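Local coordinates for protein cellulase (Xanthomonas axonopodis pv. citri, PDB 4W7W) that probably hydrolyses beta-1,4-glucosidic bonds of cellulose as a family 5 glycoside hydrolase, and binds cellopentaose, at residues A97-K102 / D144-F149. Numbering follows the deposited sequence.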
# COMPACT_ATOMS: atom_id res chain seq x y z
N ALA A 97 -17.70 0.82 6.39
CA ALA A 97 -17.32 2.08 7.02
C ALA A 97 -16.71 3.04 6.01
O ALA A 97 -17.02 4.24 6.00
CB ALA A 97 -16.35 1.83 8.15
N ALA A 98 -15.82 2.53 5.16
CA ALA A 98 -15.23 3.37 4.12
C ALA A 98 -16.31 3.95 3.22
O ALA A 98 -16.35 5.15 2.98
CB ALA A 98 -14.21 2.58 3.30
N LYS A 99 -17.23 3.11 2.76
CA LYS A 99 -18.28 3.59 1.87
C LYS A 99 -19.16 4.65 2.53
O LYS A 99 -19.51 5.65 1.91
CB LYS A 99 -19.13 2.43 1.36
CG LYS A 99 -18.43 1.57 0.33
CD LYS A 99 -19.14 0.24 0.10
CE LYS A 99 -20.60 0.39 -0.31
NZ LYS A 99 -21.17 -0.93 -0.68
N ALA A 100 -19.49 4.44 3.80
CA ALA A 100 -20.34 5.38 4.50
C ALA A 100 -19.68 6.74 4.65
O ALA A 100 -20.36 7.74 4.74
CB ALA A 100 -20.72 4.83 5.86
N ASN A 101 -18.34 6.74 4.66
CA ASN A 101 -17.55 7.96 4.76
C ASN A 101 -16.99 8.43 3.43
O ASN A 101 -16.11 9.30 3.38
CB ASN A 101 -16.44 7.75 5.79
CG ASN A 101 -17.01 7.69 7.20
OD1 ASN A 101 -17.25 8.73 7.81
ND2 ASN A 101 -17.28 6.49 7.69
N LYS A 102 -17.53 7.90 2.34
CA LYS A 102 -17.17 8.31 0.99
C LYS A 102 -15.67 8.13 0.72
O LYS A 102 -15.02 8.93 0.05
CB LYS A 102 -17.65 9.72 0.67
CG LYS A 102 -19.15 9.90 0.89
CD LYS A 102 -19.62 11.29 0.49
CE LYS A 102 -21.06 11.54 0.90
NZ LYS A 102 -21.60 12.80 0.31
N ASP A 144 -17.78 -3.70 -6.25
CA ASP A 144 -17.57 -2.63 -5.28
C ASP A 144 -16.59 -1.55 -5.87
O ASP A 144 -15.38 -1.72 -5.83
CB ASP A 144 -17.06 -3.23 -3.95
CG ASP A 144 -18.07 -4.22 -3.29
OD1 ASP A 144 -19.25 -3.88 -3.07
OD2 ASP A 144 -17.68 -5.36 -2.94
N LYS A 145 -17.14 -0.43 -6.37
CA LYS A 145 -16.34 0.67 -6.96
C LYS A 145 -15.37 1.35 -5.97
O LYS A 145 -14.39 2.00 -6.35
CB LYS A 145 -17.26 1.73 -7.60
CG LYS A 145 -17.80 1.31 -8.96
CD LYS A 145 -18.58 2.44 -9.63
CE LYS A 145 -18.41 2.41 -11.14
NZ LYS A 145 -17.10 2.99 -11.56
N ALA A 146 -15.67 1.21 -4.70
CA ALA A 146 -14.80 1.75 -3.68
C ALA A 146 -13.53 0.93 -3.47
O ALA A 146 -12.61 1.43 -2.81
CB ALA A 146 -15.56 1.87 -2.36
N VAL A 147 -13.49 -0.30 -3.96
CA VAL A 147 -12.39 -1.20 -3.62
C VAL A 147 -11.27 -1.13 -4.65
O VAL A 147 -11.52 -1.21 -5.86
CB VAL A 147 -12.90 -2.63 -3.46
CG1 VAL A 147 -11.74 -3.57 -3.17
CG2 VAL A 147 -13.94 -2.71 -2.36
N ILE A 148 -10.04 -1.00 -4.14
CA ILE A 148 -8.82 -0.99 -4.93
C ILE A 148 -8.00 -2.20 -4.50
O ILE A 148 -7.94 -2.52 -3.30
CB ILE A 148 -8.05 0.33 -4.67
CG1 ILE A 148 -8.87 1.53 -5.15
CG2 ILE A 148 -6.69 0.30 -5.32
CD1 ILE A 148 -8.36 2.87 -4.66
N PHE A 149 -7.39 -2.90 -5.47
CA PHE A 149 -6.66 -4.14 -5.17
C PHE A 149 -5.16 -3.85 -5.06
O PHE A 149 -4.49 -3.61 -6.07
CB PHE A 149 -6.92 -5.18 -6.25
CG PHE A 149 -8.37 -5.55 -6.43
CD1 PHE A 149 -9.28 -5.58 -5.39
CD2 PHE A 149 -8.82 -5.93 -7.67
CE1 PHE A 149 -10.59 -5.96 -5.60
CE2 PHE A 149 -10.15 -6.32 -7.88
CZ PHE A 149 -11.02 -6.35 -6.84
O HOH W 1 -20.19 -1.43 -3.06
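Lys99, in the last turn of helix 85-100, lies nearest Ala146 in the type I beta turn Asp144-Val147 that leads into strand 147-150, their CA atoms 6.8 Å apart. The meeting is thin, burying 96 Å² over both sides, and Lys99 carries most of the helix's share. Its CG stands anti to the carbonyl carbon (chi1 -73°) and rests on Ala146 CB at 3.9 Å, while a bend at chi3 (56°) brings the amine toward Asp144. At 4.3 Å, Lys99 NZ and Asp144 OD1 are too far apart for a salt bridge; a water joins them, accepting from Lys99 NZ and donating to Asp144 OD1, both at 2.6 Å. Leu95 touches Asp144, Ala146 and Val147. Beyond Lys99 the helix ends in a Schellman motif: Gln103 N bonds Ala98 O and Lys102 N bonds Lys99 O, with Lys102 at positive phi (57°). Asn101 ND2 reaches Ala97 O at 2.8 Å, from the face opposite that used by Asn101 N, giving this carbonyl two donors. The contact thus joins the end of a barrel helix to the turn entering strand 147-150, neighbour of strand 104-109, in the (beta/alpha)8 barrel of family 5 cellulases.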